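Local coordinates for protein histidine acid phosphatase (Hafnia alvei, PDB 4ARU) that belongs to branch 2 of the histidine phosphatase superfamily, enzymes whose alpha/beta domain is built round a central mixed beta-sheet, at residues F8-V13 with Q71-K76; W88-Q93 with A304-N309. One frame throughout, in Å; residues are numbered along the deposited sequence. Where two conformers were deposited one is given.

Contact 1. Residues F8-V13 with Q71-K76; sequences FQLERV and QGLLPK. Unlike the reference sequence in segment 8-13: R12 (reference Lys).
The backbones come nearest at L10 and Q71, their CA atoms 6.5 Å apart, and no direct hydrogen bond joins them. Residues 9-13 are the first part of strand 9-18 of the central sheet and contain a classic beta bulge, E11 and R12 both facing R340. Segment 71-76 leaves helix 51-70 through a Schellman motif, in which G72, with its positive phi of 79°, suits the turn that sends L73 back toward the strand.

L73 carries most of the contact. With CG anti to its backbone N (chi1 -168°), its branched end splits in two directions: CD1 lies over the strand backbone, 3.4 Å from E11 O, while CD2 meets the neighbouring apolar side chains. The L73 CD2 to L10 CD2 distance is 3.8 Å, the two leucines crossing at about a right angle. V13 was modelled in two conformers; in one of them CG2 packs against L73 CD2, so this contact is less certain. Leucine and valine suit this buried patch, which F68 of helix 51-70 and I300 of strand 300-305 extend. L10 CD2 is further flanked by the side chain of Q71, whose OE1 comes to 3.3 Å from it. E11 forms a salt bridge with R340, and R12 NE is bonded to A281 O.

Polar linkage across the contact is left to two waters that both donate to Q71 O. One lies 2.7 Å from Q71 O and accepts from L10 N; the other donates a short 2.6 Å bond to L10 O and completes the bridge with a 2.9 Å bond to Q71 O.

Contact 2. Residues W88-Q93 with A304-N309; sequences WADVDQ and AGHDTN
D90 OD2 accepts the shortest polar bond here, 2.6 Å from H306 NE2, with an N-H...O angle of 160°. The bond uses the carboxylate's anti lone pair and lies close to the imidazole plane, although the two flat groups stand almost perpendicular (89°). D92 comes to the same ring from the edge: its OD2 lies in the ring plane, 3.2 Å from H306 CE1, a close approach of a carboxylate oxygen to a ring C-H carbon.

The strands bring these groups together. A89 pairs with A304 in a parallel bridge between strands 85-89 and 300-305: A304 N donates to W88 O at 2.9 Å, and D90 N to A304 O at 3.0 Å. The small alanines suit the pairing, touching through their CB atoms at 3.9 Å. G305 then fits where a CB would collide with N309 OD1, the atom that accepts from H306 N at 2.9 Å. H306 is the N-cap of helix 307-317 and, with D307, forms the His-Asp motif of this family.

D90 is itself braced, since its OD1 receives V91 N at 2.8 Å from above the carboxylate plane. Histidine suits the junction because its two ring nitrogens work on different partners: with NE2 committed to D90, ring rotation is restrained and ND1 is turned to bond a bound L(+)-tartaric acid, a molecule that D307 OD1 also holds and that probably marks the family's pocket.

Contact 1 and contact 2 follow one another along the chain, the first closing before the second opens, and both reach the same mixed sheet. Their centres lie about 25 Å apart and their nearest atoms about 10 Å, so they do not touch. Strand 9-18, which starts in contact 1, runs parallel beside strand 300-305, which ends in contact 2 and pairs on with strand 85-89. The centre of contact 1 is about 24 Å from the centre of the chain, where helix 51-70 gives way to a loop over the start of a strand; that of contact 2 is about 9 Å from it, where strands end at the tartaric acid pocket. The shared sheet links this outer region to the pocket.

Contact 1. Residues F8-V13 with Q71-K76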
ATOM      1  N   PHE A   8      25.021  -9.423 -13.675  1.00 13.03           N
ATOM      2  CA  PHE A   8      24.133  -8.401 -13.125  1.00 12.06           C
ATOM      3  C   PHE A   8      24.540  -8.072 -11.700  1.00 11.89           C
ATOM      4  O   PHE A   8      24.890  -8.960 -10.905  1.00 12.80           O
ATOM      5  CB  PHE A   8      22.669  -8.861 -13.163  1.00 11.37           C
ATOM      6  CG  PHE A   8      21.936  -8.531 -14.459  1.00 11.24           C
ATOM      7  CD1 PHE A   8      22.474  -8.844 -15.686  1.00 11.95           C
ATOM      8  CD2 PHE A   8      20.687  -7.945 -14.408  1.00 10.51           C
ATOM      9  CE1 PHE A   8      21.777  -8.544 -16.876  1.00 11.95           C
ATOM     10  CE2 PHE A   8      19.985  -7.658 -15.582  1.00 10.54           C
ATOM     11  CZ  PHE A   8      20.531  -7.961 -16.793  1.00 11.33           C
ATOM     12  N   GLN A   9      24.428  -6.800 -11.370  1.00 11.20           N
ATOM     13  CA  GLN A   9      24.746  -6.289 -10.013  1.00 10.99           C
ATOM     14  C   GLN A   9      23.628  -5.450  -9.489  1.00 10.16           C
ATOM     15  O   GLN A   9      23.160  -4.588 -10.161  1.00  9.73           O
ATOM     16  CB  GLN A   9      25.995  -5.408 -10.106  1.00 11.74           C
ATOM     17  CG  GLN A   9      27.232  -6.063 -10.670  1.00 12.85           C
ATOM     18  CD  GLN A   9      27.841  -7.131  -9.756  1.00 13.39           C
ATOM     19  OE1 GLN A   9      27.544  -7.186  -8.563  1.00 13.34           O
ATOM     20  NE2 GLN A   9      28.714  -7.940 -10.308  1.00 14.41           N
ATOM     21  N   LEU A  10      23.205  -5.686  -8.245  1.00  9.73           N
ATOM     22  CA  LEU A  10      22.187  -4.865  -7.608  1.00  9.38           C
ATOM     23  C   LEU A  10      22.830  -3.630  -6.987  1.00  9.80           C
ATOM     24  O   LEU A  10      23.652  -3.766  -6.050  1.00 10.59           O
ATOM     25  CB  LEU A  10      21.456  -5.653  -6.526  1.00  9.11           C
ATOM     26  CG  LEU A  10      20.358  -4.875  -5.772  1.00  8.71           C
ATOM     27  CD1 LEU A  10      19.244  -4.357  -6.658  1.00  8.40           C
ATOM     28  CD2 LEU A  10      19.793  -5.766  -4.665  1.00  8.52           C
ATOM     29  N   GLU A  11      22.544  -2.434  -7.510  1.00  9.79           N
ATOM     30  CA  GLU A  11      23.224  -1.205  -7.049  1.00 10.33           C
ATOM     31  C   GLU A  11      22.460  -0.515  -5.905  1.00 10.21           C
ATOM     32  O   GLU A  11      23.074   0.080  -5.039  1.00 10.75           O
ATOM     33  CB  GLU A  11      23.408  -0.211  -8.188  1.00 10.68           C
ATOM     34  CG  GLU A  11      24.441  -0.722  -9.191  1.00 11.51           C
ATOM     35  CD  GLU A  11      25.005   0.342 -10.078  1.00 12.45           C
ATOM     36  OE1 GLU A  11      24.399   1.426 -10.155  1.00 12.83           O
ATOM     37  OE2 GLU A  11      26.067   0.095 -10.677  1.00 13.34           O
ATOM     38  N   ARG A  12      21.141  -0.555  -5.921  1.00  9.95           N
ATOM     39  CA  ARG A  12      20.356  -0.020  -4.828  1.00 10.73           C
ATOM     40  C   ARG A  12      18.912  -0.308  -4.972  1.00  9.28           C
ATOM     41  O   ARG A  12      18.455  -0.753  -6.029  1.00  9.16           O
ATOM     42  CB  ARG A  12      20.580   1.443  -4.671  1.00 12.33           C
ATOM     43  CG  ARG A  12      20.383   2.244  -5.910  1.00 13.48           C
ATOM     44  CD  ARG A  12      20.826   3.654  -5.563  1.00 15.28           C
ATOM     45  NE  ARG A  12      20.714   4.598  -6.682  1.00 17.16           N
ATOM     46  CZ  ARG A  12      21.622   4.801  -7.618  1.00 17.96           C
ATOM     47  NH1 ARG A  12      22.744   4.081  -7.659  1.00 17.90           N
ATOM     48  NH2 ARG A  12      21.372   5.717  -8.554  1.00 19.40           N
ATOM     49  N   VAL A  13      18.181  -0.074  -3.897  1.00  8.55           N
ATOM     50  CA  VAL A  13      16.771  -0.434  -3.789  0.50  8.09           C
ATOM     51  C   VAL A  13      15.994   0.735  -3.207  1.00  7.79           C
ATOM     52  O   VAL A  13      16.518   1.483  -2.341  1.00  7.82           O
ATOM     53  CB  VAL A  13      16.605  -1.662  -2.875  0.50  8.36           C
ATOM     54  CG1 VAL A  13      15.153  -2.070  -2.743  0.50  8.08           C
ATOM     55  CG2 VAL A  13      17.403  -2.819  -3.417  0.50  8.82           C
ATOM     56  N   GLN A  71      22.490 -10.564  -2.183  1.00 15.91           N
ATOM     57  CA  GLN A  71      22.709  -9.828  -3.439  1.00 17.21           C
ATOM     58  C   GLN A  71      23.886  -8.839  -3.321  1.00 17.42           C
ATOM     59  O   GLN A  71      24.172  -8.053  -4.244  1.00 18.60           O
ATOM     60  CB  GLN A  71      21.416  -9.121  -3.892  1.00 18.23           C
ATOM     61  CG  GLN A  71      20.195 -10.064  -4.061  1.00 20.65           C
ATOM     62  CD  GLN A  71      18.835  -9.365  -4.210  1.00 23.50           C
ATOM     63  OE1 GLN A  71      18.409  -8.520  -3.387  1.00 25.24           O
ATOM     64  NE2 GLN A  71      18.108  -9.752  -5.263  1.00 26.84           N
ATOM     65  N   GLY A  72      24.600  -8.878  -2.205  1.00 16.75           N
ATOM     66  CA  GLY A  72      25.817  -8.081  -2.040  1.00 16.78           C
ATOM     67  C   GLY A  72      25.622  -6.621  -1.704  1.00 17.11           C
ATOM     68  O   GLY A  72      26.598  -5.846  -1.607  1.00 18.02           O
ATOM     69  N   LEU A  73      24.363  -6.255  -1.476  1.00 16.02           N
ATOM     70  CA  LEU A  73      23.999  -4.881  -1.244  1.00 15.99           C
ATOM     71  C   LEU A  73      24.272  -4.467   0.213  1.00 16.66           C
ATOM     72  O   LEU A  73      24.705  -3.317   0.455  1.00 18.77           O
ATOM     73  CB  LEU A  73      22.528  -4.713  -1.658  1.00 14.83           C
ATOM     74  CG  LEU A  73      22.081  -3.261  -1.744  1.00 14.00           C
ATOM     75  CD1 LEU A  73      22.860  -2.488  -2.801  1.00 14.18           C
ATOM     76  CD2 LEU A  73      20.576  -3.229  -1.945  1.00 13.04           C
ATOM     77  N   LEU A  74      24.057  -5.351   1.186  1.00 16.26           N
ATOM     78  CA  LEU A  74      24.385  -5.145   2.621  1.00 17.14           C
ATOM     79  C   LEU A  74      25.391  -6.178   3.138  1.00 19.05           C
ATOM     80  O   LEU A  74      25.468  -7.234   2.565  1.00 16.38           O
ATOM     81  CB  LEU A  74      23.135  -5.368   3.457  1.00 17.34           C
ATOM     82  CG  LEU A  74      22.063  -4.306   3.324  1.00 17.14           C
ATOM     83  CD1 LEU A  74      20.880  -4.797   4.143  1.00 17.44           C
ATOM     84  CD2 LEU A  74      22.621  -2.990   3.863  1.00 18.14           C
ATOM     85  N   PRO A  75      26.069  -5.909   4.305  1.00 21.60           N
ATOM     86  CA  PRO A  75      27.077  -6.828   4.838  1.00 22.93           C
ATOM     87  C   PRO A  75      26.469  -8.088   5.404  1.00 23.53           C
ATOM     88  O   PRO A  75      25.300  -8.068   5.859  1.00 23.56           O
ATOM     89  CB  PRO A  75      27.760  -5.999   5.954  1.00 24.51           C
ATOM     90  CG  PRO A  75      26.734  -5.005   6.382  1.00 24.80           C
ATOM     91  CD  PRO A  75      25.899  -4.715   5.172  1.00 22.73           C
ATOM     92  N   LYS A  76      27.221  -9.198   5.357  1.00 24.62           N
ATOM     93  CA  LYS A  76      26.630 -10.494   5.716  1.00 25.55           C
ATOM     94  C   LYS A  76      26.466 -10.615   7.239  1.00 27.24           C
ATOM     95  O   LYS A  76      25.613 -11.382   7.729  1.00 27.57           O
ATOM     96  CB  LYS A  76      27.456 -11.685   5.219  1.00 26.26           C
ATOM     97  CG  LYS A  76      27.673 -11.808   3.710  1.00 26.42           C
ATOM     98  CD  LYS A  76      26.422 -12.153   2.936  1.00 25.94           C
ATOM     99  CE  LYS A  76      26.743 -12.671   1.540  1.00 25.96           C
ATOM    100  NZ  LYS A  76      27.373 -11.635   0.654  1.00 25.90           N
TER
HETATM  101  O   HOH W   1      25.230  -5.384  -4.675  1.00 15.96           O
HETATM  102  O   HOH W   2      24.029  -8.175  -6.930  1.00 17.36           O

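Contact 2. Residues W88-Q93 with A304-N309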
ATOM      1  N   TRP A  88      12.406   7.166   5.272  1.00  6.36           N
ATOM      2  CA  TRP A  88      11.489   8.311   5.294  1.00  6.65           C
ATOM      3  C   TRP A  88      10.096   7.799   5.621  1.00  6.24           C
ATOM      4  O   TRP A  88       9.536   7.050   4.840  1.00  6.11           O
ATOM      5  CB  TRP A  88      11.478   9.103   3.989  1.00  6.91           C
ATOM      6  CG  TRP A  88      10.694  10.366   4.126  1.00  7.39           C
ATOM      7  CD1 TRP A  88       9.369  10.581   3.788  1.00  7.20           C
ATOM      8  CD2 TRP A  88      11.108  11.549   4.790  1.00  7.76           C
ATOM      9  NE1 TRP A  88       8.975  11.824   4.159  1.00  7.84           N
ATOM     10  CE2 TRP A  88      10.011  12.457   4.758  1.00  8.05           C
ATOM     11  CE3 TRP A  88      12.314  11.980   5.341  1.00  8.34           C
ATOM     12  CZ2 TRP A  88      10.088  13.750   5.279  1.00  8.59           C
ATOM     13  CZ3 TRP A  88      12.388  13.268   5.832  1.00  8.94           C
ATOM     14  CH2 TRP A  88      11.273  14.123   5.852  1.00  9.11           C
ATOM     15  N   ALA A  89       9.548   8.178   6.766  1.00  6.45           N
ATOM     16  CA  ALA A  89       8.219   7.762   7.156  1.00  5.94           C
ATOM     17  C   ALA A  89       7.265   8.926   7.119  1.00  6.32           C
ATOM     18  O   ALA A  89       7.654  10.054   7.408  1.00  6.48           O
ATOM     19  CB  ALA A  89       8.229   7.201   8.586  1.00  6.12           C
ATOM     20  N   ASP A  90       5.994   8.628   6.802  1.00  6.06           N
ATOM     21  CA  ASP A  90       4.957   9.628   6.961  1.00  6.64           C
ATOM     22  C   ASP A  90       4.791   9.957   8.437  1.00  7.00           C
ATOM     23  O   ASP A  90       5.289   9.273   9.317  1.00  7.11           O
ATOM     24  CB  ASP A  90       3.629   9.147   6.356  1.00  6.72           C
ATOM     25  CG  ASP A  90       2.649  10.281   6.027  1.00  7.24           C
ATOM     26  OD1 ASP A  90       2.956  11.483   6.119  1.00  7.50           O
ATOM     27  OD2 ASP A  90       1.516   9.865   5.648  1.00  7.64           O
ATOM     28  N   VAL A  91       4.036  11.008   8.683  1.00  7.68           N
ATOM     29  CA  VAL A  91       3.928  11.625   9.996  1.00  8.39           C
ATOM     30  C   VAL A  91       3.217  10.795  11.058  1.00  8.48           C
ATOM     31  O   VAL A  91       3.401  11.078  12.251  1.00  9.31           O
ATOM     32  CB  VAL A  91       3.241  12.995   9.920  1.00  9.16           C
ATOM     33  CG1 VAL A  91       4.169  13.908   9.204  1.00  9.77           C
ATOM     34  CG2 VAL A  91       1.858  12.988   9.276  1.00  9.11           C
ATOM     35  N   ASP A  92       2.387   9.840  10.634  1.00  8.25           N
ATOM     36  CA  ASP A  92       1.540   9.128  11.576  1.00  8.60           C
ATOM     37  C   ASP A  92       2.344   8.192  12.480  1.00  7.94           C
ATOM     38  O   ASP A  92       3.416   7.717  12.141  1.00  7.27           O
ATOM     39  CB  ASP A  92       0.487   8.320  10.811  1.00  9.42           C
ATOM     40  CG  ASP A  92      -0.362   9.177   9.936  1.00 11.38           C
ATOM     41  OD1 ASP A  92      -0.949  10.149  10.484  1.00 14.41           O
ATOM     42  OD2 ASP A  92      -0.353   8.932   8.714  1.00 13.73           O
ATOM     43  N   GLN A  93       1.804   7.924  13.648  1.00  7.93           N
ATOM     44  CA  GLN A  93       2.389   6.949  14.529  1.00  8.15           C
ATOM     45  C   GLN A  93       2.620   5.636  13.774  1.00  7.32           C
ATOM     46  O   GLN A  93       3.679   4.983  13.879  1.00  6.84           O
ATOM     47  CB  GLN A  93       1.491   6.753  15.770  1.00  8.87           C
ATOM     48  CG  GLN A  93       2.025   5.783  16.820  1.00  9.66           C
ATOM     49  CD  GLN A  93       1.611   4.347  16.648  1.00  9.83           C
ATOM     50  OE1 GLN A  93       1.051   3.960  15.665  1.00  9.60           O
ATOM     51  NE2 GLN A  93       1.940   3.544  17.657  1.00 12.70           N
ATOM     52  N   ALA A 304       7.936   4.640   4.338  1.00  5.30           N
ATOM     53  CA  ALA A 304       6.843   4.044   5.110  1.00  5.11           C
ATOM     54  C   ALA A 304       5.595   4.894   4.925  1.00  5.06           C
ATOM     55  O   ALA A 304       5.460   5.967   5.484  1.00  5.17           O
ATOM     56  CB  ALA A 304       7.204   3.951   6.606  1.00  5.35           C
ATOM     57  N   GLY A 305       4.677   4.334   4.131  1.00  4.90           N
ATOM     58  CA  GLY A 305       3.443   5.001   3.765  1.00  5.11           C
ATOM     59  C   GLY A 305       2.192   4.142   3.955  1.00  5.11           C
ATOM     60  O   GLY A 305       2.072   3.371   4.930  1.00  5.36           O
ATOM     61  N   HIS A 306       1.282   4.253   2.986  1.00  5.37           N
ATOM     62  CA  HIS A 306      -0.104   3.821   3.114  1.00  5.57           C
ATOM     63  C   HIS A 306      -0.491   2.998   1.900  1.00  5.56           C
ATOM     64  O   HIS A 306       0.181   3.041   0.838  1.00  5.61           O
ATOM     65  CB  HIS A 306      -1.018   5.004   3.204  1.00  6.14           C
ATOM     66  CG  HIS A 306      -0.608   5.992   4.258  1.00  6.50           C
ATOM     67  ND1 HIS A 306      -1.083   5.951   5.556  1.00  7.26           N
ATOM     68  CD2 HIS A 306       0.291   7.002   4.219  1.00  7.41           C
ATOM     69  CE1 HIS A 306      -0.533   6.921   6.247  1.00  7.68           C
ATOM     70  NE2 HIS A 306       0.288   7.590   5.461  1.00  7.66           N
ATOM     71  N   ASP A 307      -1.531   2.180   2.089  1.00  6.12           N
ATOM     72  CA  ASP A 307      -2.058   1.427   0.949  1.00  6.64           C
ATOM     73  C   ASP A 307      -2.392   2.305  -0.240  1.00  6.41           C
ATOM     74  O   ASP A 307      -2.095   1.932  -1.394  1.00  6.19           O
ATOM     75  CB  ASP A 307      -3.250   0.514   1.340  1.00  7.21           C
ATOM     76  CG  ASP A 307      -4.327   1.175   2.184  1.00  8.73           C
ATOM     77  OD1 ASP A 307      -4.523   2.408   2.155  1.00  9.22           O
ATOM     78  OD2 ASP A 307      -5.100   0.383   2.837  1.00  9.73           O
ATOM     79  N   THR A 308      -2.963   3.468  -0.001  1.00  6.47           N
ATOM     80  CA  THR A 308      -3.293   4.355  -1.096  1.00  6.84           C
ATOM     81  C   THR A 308      -2.093   4.803  -1.923  1.00  6.55           C
ATOM     82  O   THR A 308      -2.191   4.972  -3.121  1.00  6.23           O
ATOM     83  CB  THR A 308      -4.074   5.574  -0.611  1.00  8.07           C
ATOM     84  OG1 THR A 308      -3.274   6.296   0.318  1.00  9.08           O
ATOM     85  CG2 THR A 308      -5.374   5.187   0.084  1.00  8.68           C
ATOM     86  N   ASN A 309      -0.930   4.925  -1.280  1.00  6.25           N
ATOM     87  CA  ASN A 309       0.289   5.342  -1.957  1.00  5.92           C
ATOM     88  C   ASN A 309       0.740   4.239  -2.935  1.00  5.70           C
ATOM     89  O   ASN A 309       1.106   4.495  -4.110  1.00  6.00           O
ATOM     90  CB  ASN A 309       1.435   5.625  -0.982  1.00  6.07           C
ATOM     91  CG  ASN A 309       1.145   6.701   0.026  1.00  6.75           C
ATOM     92  OD1 ASN A 309       1.290   6.519   1.228  1.00  7.07           O
ATOM     93  ND2 ASN A 309       0.764   7.875  -0.462  1.00  6.87           N
TER